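Local structure of gamma-glutamyltranspeptidase (Ggt) (5BPK) at residues M41-I46 and N52-V57; P122-Q127 and D131-E136; I167-L170 and G175-F178. The protein probably transfers or hydrolyses gamma-glutamyl groups, such as that of glutathione, as an Ntn-hydrolase built from two kinds of chain. One frame throughout, in Å; residues are numbered along the deposited sequence.

The contacts come in the order 1, 2, 3 along the chain, each complete before the next begins. Contacts 1 and 2 have centres about 19 Å apart and touch directly, since Tyr54 O lies 3.0 Å from Gln127 NE2, a probable hydrogen bond. Contact 1 holds part of the pocket for the bound amino acid; contact 2 puts side chains on helix 96-109 and includes strand 133-135. Contact 3 lies about 38 Å from contact 1 and 31 Å from contact 2, centre to centre, in the antiparallel sheet to which this chain gives four strands. Each contact also meets the partner chain of the enzyme: the pocket and the sheet are extended by that chain, and contact 2 packs on it.

Contact 1: residues M41-I46 and N52-V57; sequences MDDFSI and NLYGLV. With 4UD ((2S)-amino[(5S)-4,5-dihydro-1,2-oxazol-5-yl]acetic acid), chain O; EDO (1,2-ethanediol), chain Q.
Asn52 meets Asp42 with both ends of its side chain, CB and ND2. CB lies 3.4 Å from Asp42 OD2, and CG stands between the backbone N and the carbonyl carbon (chi1 80°), which leaves the amide facing both Asp42 and its own turn. At the tip, ND2 donates to Asp42 O at 3.1 Å; that oxygen is almost in the amide plane, while the donor is tilted from the carbonyl plane. A water accepts from Asn52 ND2 and donates to Asp43 OD1. OD1 of Asn52 takes Tyr54 N, closing an Asx turn at 3.0 Å, and Leu56 N, the two arriving from opposite faces of the amide. These bonds, with ND2 on Asp42 O, set which way round the Asn52 amide lies over the type I turn of residues 52-55, which borders the pocket holding the bound dihydro-oxazolyl amino acid, in a protein of the Ntn-hydrolase clan. Asp42 OD2 receives Leu53 N on its syn lone pair at 3.1 Å; OD1 of Asp42 is bound by Ser127 of the partner chain. Next door, Asp43 OD2 accepts the ligand amine N7 at 2.7 Å and forms a salt bridge with Arg103 of the partner chain. Asp43 OD1 approaches the Tyr54 ring edge, and Tyr54 OH is hydrogen-bonded to Asn21 OD1.

Contact 2: residues P122-Q127 and D131-E136; sequences PRFHMQ and DELRIE. With EDO (1,2-ethanediol), chain R.
A single antiparallel beta bridge, His125 with Arg134, ties the irregular run 122-127 to strand 133-135, whose other side pairs in parallel with strand 155-157. The bridge is a hydrogen-bonded pair of unequal halves: Arg134 N gives a good bond to His125 O at 2.8 Å, whereas the return bond from His125 N to Arg134 O is weak, bent to 129° at the hydrogen. Phe124 CA also passes close to Arg134 O.

The side chains of His125 and Arg134 leave the bridge together, their CB atoms 4.1 Å apart, and both reach Arg96 of helix 96-109; His125 ND1 is bound by Thr99 and Arg134 NH2 by the carbonyl of Pro159. Phe124 and Leu133 go to the other side, where they meet Met319 and Ala316 of the partner chain. Between them, Phe124 CD1 touches Leu133 CD1 at 3.9 Å.

At one end Glu136 OE1 takes Arg123 N at 2.9 Å, met from above the carboxylate plane, and has a salt bridge with Arg185 as well; Glu136 OE2 accepts from Met161 N. Beside this bond an ethanediol, probably from the crystallisation liquor, bridges the two backbones, with O2 donating to Arg123 O and accepting from Glu136 N. At the far end Met126, bent at chi2 and chi3, curls its methyl CE to 3.3 Å from Glu132 O, and a water links that same oxygen to Gln127 N. Bonds at both ring nitrogens fix the rotation of the His125 ring: besides ND1 on Thr99, NE2 donates in the ring plane to a lone pair of Gln127 OE1, 2.8 Å away and nearly straight at 172°.

Contact 3: residues I167-L170 and G175-F178; sequences IQVL and GSVF
Val169 and Phe178 run alongside each other, off the same face of the hairpin, the aliphatic group laid against the aromatic ring. Val169 CG2 comes to 3.6 Å from Phe178 CD2, while its other methyl, CG1, stands over one face of the ring. Ile167 CG2 arrives instead at the ring edge, near its plane, more loosely at 4.5 Å from Phe178 CD2. Phe178 has CG anti to its carbonyl carbon (chi1 -58°), and this lays the ring back along the hairpin beside the valine. Val169 CG1 also meets the next side chain on that face, Ser176, at 3.9 Å from CB.

On the other face Leu170 and Val177 form the second pair. Val177 CG1 occupies the place between its backbone N and carbonyl carbon (chi1 58°), which brings it to 3.8 Å from Leu170 CB and 3.5 Å from Leu170 O. The backbones beneath run antiparallel, their strand axes at 162°. Leu170 with Val177 is the hydrogen-bonded pair: Leu170 N donates to Val177 O at 3.0 Å, and Val177 N returns the bond to Leu170 O at 2.8 Å, both nearly straight. Val169 with Phe178 is the non-hydrogen-bonded pair, and there Val169 CA and Phe178 CA make CH...O contacts to Val177 O and Gln168 O.

This is the beta hairpin of strands 166-171 and 176-181. Strand 166-171 pairs on its other side with strand 84-89, and beyond that comes strand 77-81; Phe178 itself pairs with a strand of the partner chain, carrying the sheet on across the interface. Strand 2-8, from a second sheet, packs on the Ile167 and Phe178 side, in keeping with the two stacked sheets of the Ntn-hydrolase sandwich.

Contact 1: residues M41-I46 and N52-V57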
# COMPACT_ATOMS: atom_id res chain seq x y z
N MET B 41 12.11 -0.85 7.31
CA MET B 41 13.32 -1.69 7.15
C MET B 41 13.01 -3.18 7.19
O MET B 41 13.75 -3.96 6.61
CB MET B 41 14.41 -1.33 8.17
CG MET B 41 14.93 0.10 8.03
SD MET B 41 15.81 0.46 6.48
CE MET B 41 17.38 -0.37 6.79
N ASP B 42 11.92 -3.58 7.85
CA ASP B 42 11.49 -5.00 7.86
C ASP B 42 11.00 -5.52 6.49
O ASP B 42 10.76 -6.71 6.33
CB ASP B 42 10.40 -5.24 8.91
CG ASP B 42 10.15 -6.73 9.15
OD1 ASP B 42 11.06 -7.40 9.68
OD2 ASP B 42 9.05 -7.22 8.79
N ASP B 43 10.79 -4.63 5.53
CA ASP B 43 10.46 -5.06 4.18
C ASP B 43 11.69 -5.50 3.38
O ASP B 43 11.53 -6.08 2.31
CB ASP B 43 9.68 -3.99 3.42
CG ASP B 43 8.20 -3.99 3.77
OD1 ASP B 43 7.73 -4.85 4.53
OD2 ASP B 43 7.51 -3.09 3.25
N PHE B 44 12.89 -5.22 3.88
CA PHE B 44 14.11 -5.87 3.36
C PHE B 44 14.16 -7.32 3.82
O PHE B 44 13.56 -7.69 4.84
CB PHE B 44 15.39 -5.19 3.86
CG PHE B 44 15.72 -3.89 3.18
CD1 PHE B 44 16.12 -3.87 1.85
CD2 PHE B 44 15.65 -2.68 3.87
CE1 PHE B 44 16.45 -2.69 1.21
CE2 PHE B 44 15.98 -1.49 3.24
CZ PHE B 44 16.38 -1.49 1.91
N SER B 45 14.92 -8.13 3.10
CA SER B 45 15.38 -9.40 3.64
C SER B 45 16.55 -9.08 4.55
O SER B 45 17.61 -8.63 4.09
CB SER B 45 15.79 -10.37 2.53
OG SER B 45 16.28 -11.58 3.09
N ILE B 46 16.35 -9.27 5.86
CA ILE B 46 17.38 -8.95 6.85
C ILE B 46 18.36 -10.11 7.08
O ILE B 46 19.41 -9.93 7.69
CB ILE B 46 16.75 -8.46 8.19
CG1 ILE B 46 15.98 -9.57 8.91
CG2 ILE B 46 15.84 -7.25 7.93
CD1 ILE B 46 15.41 -9.13 10.23
N ASN B 52 9.49 -12.27 7.02
CA ASN B 52 9.20 -10.98 7.66
C ASN B 52 7.78 -10.96 8.23
O ASN B 52 7.14 -12.01 8.35
CB ASN B 52 9.50 -9.81 6.71
CG ASN B 52 8.40 -9.55 5.66
OD1 ASN B 52 7.50 -10.36 5.44
ND2 ASN B 52 8.50 -8.39 5.01
N LEU B 53 7.29 -9.77 8.58
CA LEU B 53 5.96 -9.61 9.19
C LEU B 53 4.83 -10.24 8.37
O LEU B 53 3.80 -10.61 8.93
CB LEU B 53 5.66 -8.12 9.43
CG LEU B 53 6.27 -7.45 10.67
CD1 LEU B 53 6.02 -5.94 10.63
CD2 LEU B 53 5.71 -8.04 11.96
N TYR B 54 5.02 -10.35 7.06
CA TYR B 54 3.99 -10.92 6.17
C TYR B 54 4.33 -12.32 5.67
O TYR B 54 3.66 -12.85 4.78
CB TYR B 54 3.69 -9.95 5.01
CG TYR B 54 3.49 -8.54 5.50
CD1 TYR B 54 2.33 -8.19 6.17
CD2 TYR B 54 4.49 -7.58 5.36
CE1 TYR B 54 2.14 -6.92 6.66
CE2 TYR B 54 4.30 -6.29 5.85
CZ TYR B 54 3.12 -5.97 6.50
OH TYR B 54 2.92 -4.70 7.00
N GLY B 55 5.37 -12.93 6.25
CA GLY B 55 5.82 -14.25 5.82
C GLY B 55 6.52 -14.27 4.47
O GLY B 55 6.65 -15.31 3.83
N LEU B 56 6.96 -13.10 4.02
CA LEU B 56 7.69 -12.99 2.77
C LEU B 56 9.18 -13.23 3.03
O LEU B 56 9.71 -12.87 4.09
CB LEU B 56 7.45 -11.62 2.13
CG LEU B 56 6.00 -11.34 1.72
CD1 LEU B 56 5.81 -9.86 1.45
CD2 LEU B 56 5.57 -12.19 0.52
N VAL B 57 9.84 -13.85 2.06
CA VAL B 57 11.25 -14.20 2.14
C VAL B 57 12.02 -13.64 0.96
O VAL B 57 11.46 -13.28 -0.09
CB VAL B 57 11.43 -15.73 2.18
CG1 VAL B 57 10.89 -16.29 3.50
CG2 VAL B 57 10.75 -16.39 0.97
C3 4UD O . 0.71 -2.00 4.13
C4 4UD O . 2.75 -2.22 3.28
C5 4UD O . 2.10 -2.11 4.65
C6 4UD O . 4.08 -3.00 3.24
C8 4UD O . 4.59 -2.90 1.82
O9 4UD O . 5.19 -1.93 1.44
O10 4UD O . 4.36 -3.91 0.95
N7 4UD O . 5.07 -2.38 4.13
O2 4UD O . 1.82 -2.92 2.47
N1 4UD O . 0.65 -2.47 2.93
C1 EDO Q . 10.39 -9.96 2.31
O1 EDO Q . 10.43 -9.20 1.09
C2 EDO Q . 11.58 -9.67 3.21
O2 EDO Q . 12.08 -10.88 3.81
O HOH W 1 6.92 -6.96 2.90

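Contact 2: residues P122-Q127 and D131-E136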
# COMPACT_ATOMS: atom_id res chain seq x y z
N PRO B 122 -16.05 -11.87 -1.03
CA PRO B 122 -15.01 -12.57 -0.28
C PRO B 122 -13.75 -12.84 -1.11
O PRO B 122 -13.85 -13.05 -2.32
CB PRO B 122 -15.69 -13.88 0.10
CG PRO B 122 -17.12 -13.47 0.32
CD PRO B 122 -17.37 -12.49 -0.82
N ARG B 123 -12.60 -12.82 -0.44
CA ARG B 123 -11.29 -12.92 -1.07
C ARG B 123 -10.56 -14.18 -0.61
O ARG B 123 -10.75 -14.62 0.52
CB ARG B 123 -10.45 -11.70 -0.68
CG ARG B 123 -10.92 -10.43 -1.36
CD ARG B 123 -10.33 -9.16 -0.70
NE ARG B 123 -11.08 -8.00 -1.19
CZ ARG B 123 -11.11 -6.80 -0.64
NH1 ARG B 123 -10.44 -6.52 0.47
NH2 ARG B 123 -11.87 -5.87 -1.21
N PHE B 124 -9.74 -14.74 -1.50
CA PHE B 124 -8.83 -15.85 -1.15
C PHE B 124 -7.41 -15.39 -1.41
O PHE B 124 -7.18 -14.34 -2.00
CB PHE B 124 -9.15 -17.14 -1.92
CG PHE B 124 -9.01 -17.01 -3.41
CD1 PHE B 124 -7.80 -17.27 -4.05
CD2 PHE B 124 -10.08 -16.60 -4.18
CE1 PHE B 124 -7.67 -17.13 -5.42
CE2 PHE B 124 -9.97 -16.44 -5.54
CZ PHE B 124 -8.76 -16.70 -6.17
N HIS B 125 -6.44 -16.18 -0.96
CA HIS B 125 -5.04 -15.79 -1.06
C HIS B 125 -4.13 -17.00 -1.02
O HIS B 125 -4.31 -17.89 -0.19
CB HIS B 125 -4.74 -14.81 0.09
CG HIS B 125 -3.30 -14.42 0.21
ND1 HIS B 125 -2.68 -13.55 -0.66
CD2 HIS B 125 -2.36 -14.76 1.14
CE1 HIS B 125 -1.42 -13.38 -0.28
NE2 HIS B 125 -1.21 -14.09 0.81
N MET B 126 -3.15 -17.00 -1.91
CA MET B 126 -2.06 -17.96 -1.94
C MET B 126 -0.77 -17.18 -2.16
O MET B 126 -0.67 -16.43 -3.11
CB MET B 126 -2.31 -18.98 -3.06
CG MET B 126 -1.11 -19.79 -3.53
SD MET B 126 -0.31 -20.82 -2.30
CE MET B 126 -1.53 -22.14 -2.10
N GLN B 127 0.19 -17.35 -1.25
CA GLN B 127 1.50 -16.68 -1.36
C GLN B 127 2.68 -17.64 -1.35
O GLN B 127 3.81 -17.24 -1.06
CB GLN B 127 1.67 -15.60 -0.28
CG GLN B 127 1.65 -16.07 1.14
CD GLN B 127 1.95 -14.95 2.12
OE1 GLN B 127 1.20 -13.97 2.23
NE2 GLN B 127 3.07 -15.07 2.84
N ASP B 131 2.33 -22.62 2.42
CA ASP B 131 1.62 -23.33 1.36
C ASP B 131 0.21 -23.64 1.85
O ASP B 131 -0.09 -24.73 2.36
CB ASP B 131 2.40 -24.59 0.94
CG ASP B 131 1.77 -25.31 -0.24
OD1 ASP B 131 0.66 -24.93 -0.68
OD2 ASP B 131 2.39 -26.27 -0.74
N GLU B 132 -0.64 -22.64 1.70
CA GLU B 132 -2.02 -22.68 2.20
C GLU B 132 -2.89 -21.81 1.31
O GLU B 132 -2.43 -20.82 0.74
CB GLU B 132 -2.09 -22.21 3.65
CG GLU B 132 -1.83 -20.71 3.85
CD GLU B 132 -1.77 -20.28 5.31
OE1 GLU B 132 -1.55 -21.13 6.21
OE2 GLU B 132 -1.93 -19.05 5.55
N LEU B 133 -4.17 -22.17 1.21
CA LEU B 133 -5.15 -21.31 0.55
C LEU B 133 -5.91 -20.60 1.65
O LEU B 133 -6.74 -21.20 2.35
CB LEU B 133 -6.09 -22.11 -0.37
CG LEU B 133 -7.09 -21.29 -1.21
CD1 LEU B 133 -6.36 -20.36 -2.21
CD2 LEU B 133 -8.01 -22.26 -1.95
N ARG B 134 -5.61 -19.32 1.83
CA ARG B 134 -6.22 -18.51 2.86
C ARG B 134 -7.55 -17.98 2.36
O ARG B 134 -7.64 -17.44 1.25
CB ARG B 134 -5.27 -17.36 3.22
CG ARG B 134 -5.87 -16.29 4.09
CD ARG B 134 -4.87 -15.26 4.50
NE ARG B 134 -5.49 -14.29 5.40
CZ ARG B 134 -4.83 -13.46 6.21
NH1 ARG B 134 -3.50 -13.45 6.23
NH2 ARG B 134 -5.51 -12.63 7.00
N ILE B 135 -8.59 -18.15 3.18
CA ILE B 135 -9.93 -17.65 2.88
C ILE B 135 -10.48 -16.80 4.04
O ILE B 135 -9.87 -16.73 5.12
CB ILE B 135 -10.89 -18.83 2.54
CG1 ILE B 135 -11.14 -19.74 3.75
CG2 ILE B 135 -10.31 -19.64 1.39
CD1 ILE B 135 -12.37 -20.59 3.61
N GLU B 136 -11.64 -16.19 3.80
CA GLU B 136 -12.34 -15.37 4.80
C GLU B 136 -13.57 -16.10 5.29
O GLU B 136 -14.14 -16.94 4.58
CB GLU B 136 -12.73 -14.01 4.21
CG GLU B 136 -11.53 -13.19 3.74
CD GLU B 136 -11.90 -11.90 3.06
OE1 GLU B 136 -12.86 -11.88 2.24
OE2 GLU B 136 -11.24 -10.87 3.37
C1 EDO R . -13.30 -16.56 -1.34
O1 EDO R . -13.07 -17.55 -2.35
C2 EDO R . -12.84 -17.09 0.03
O2 EDO R . -12.98 -16.13 1.09
O HOH W 2 -0.47 -18.87 1.19

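Contact 3: residues I167-L170 and G175-F178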
# COMPACT_ATOMS: atom_id res chain seq x y z
N ILE B 167 -12.65 3.30 -7.38
CA ILE B 167 -13.53 4.10 -8.23
C ILE B 167 -13.66 3.44 -9.58
O ILE B 167 -12.67 2.94 -10.13
CB ILE B 167 -13.00 5.54 -8.44
CG1 ILE B 167 -12.88 6.29 -7.11
CG2 ILE B 167 -13.89 6.31 -9.41
CD1 ILE B 167 -12.04 7.58 -7.19
N GLN B 168 -14.90 3.39 -10.09
CA GLN B 168 -15.16 3.02 -11.46
C GLN B 168 -15.73 4.23 -12.19
O GLN B 168 -16.62 4.92 -11.67
CB GLN B 168 -16.11 1.82 -11.55
CG GLN B 168 -16.40 1.34 -12.96
CD GLN B 168 -17.39 0.20 -13.01
OE1 GLN B 168 -18.47 0.27 -12.41
NE2 GLN B 168 -17.06 -0.85 -13.74
N VAL B 169 -15.25 4.46 -13.41
CA VAL B 169 -15.69 5.60 -14.21
C VAL B 169 -16.30 5.07 -15.50
O VAL B 169 -15.69 4.25 -16.21
CB VAL B 169 -14.55 6.57 -14.52
CG1 VAL B 169 -15.07 7.77 -15.29
CG2 VAL B 169 -13.87 7.03 -13.24
N LEU B 170 -17.51 5.53 -15.81
CA LEU B 170 -18.23 5.12 -17.02
C LEU B 170 -18.70 6.34 -17.79
O LEU B 170 -19.05 7.37 -17.20
CB LEU B 170 -19.42 4.22 -16.68
CG LEU B 170 -19.11 2.97 -15.84
CD1 LEU B 170 -20.40 2.32 -15.38
CD2 LEU B 170 -18.25 1.99 -16.63
N GLY B 175 -20.22 14.21 -20.21
CA GLY B 175 -19.26 13.86 -19.17
C GLY B 175 -19.30 12.39 -18.80
O GLY B 175 -19.52 11.53 -19.65
N SER B 176 -19.09 12.12 -17.51
CA SER B 176 -18.97 10.75 -17.00
C SER B 176 -19.73 10.57 -15.69
O SER B 176 -20.12 11.55 -15.05
CB SER B 176 -17.50 10.42 -16.75
OG SER B 176 -16.76 10.44 -17.95
N VAL B 177 -19.93 9.31 -15.31
CA VAL B 177 -20.42 8.97 -13.99
C VAL B 177 -19.32 8.26 -13.22
O VAL B 177 -18.62 7.40 -13.76
CB VAL B 177 -21.70 8.10 -14.02
CG1 VAL B 177 -21.47 6.80 -14.78
CG2 VAL B 177 -22.19 7.83 -12.60
N PHE B 178 -19.16 8.65 -11.96
CA PHE B 178 -18.17 8.08 -11.06
C PHE B 178 -18.86 7.26 -9.99
O PHE B 178 -19.73 7.77 -9.28
CB PHE B 178 -17.37 9.20 -10.39
CG PHE B 178 -16.67 10.10 -11.36
CD1 PHE B 178 -17.37 11.13 -12.00
CD2 PHE B 178 -15.32 9.95 -11.63
CE1 PHE B 178 -16.74 11.97 -12.90
CE2 PHE B 178 -14.69 10.80 -12.53
CZ PHE B 178 -15.40 11.81 -13.17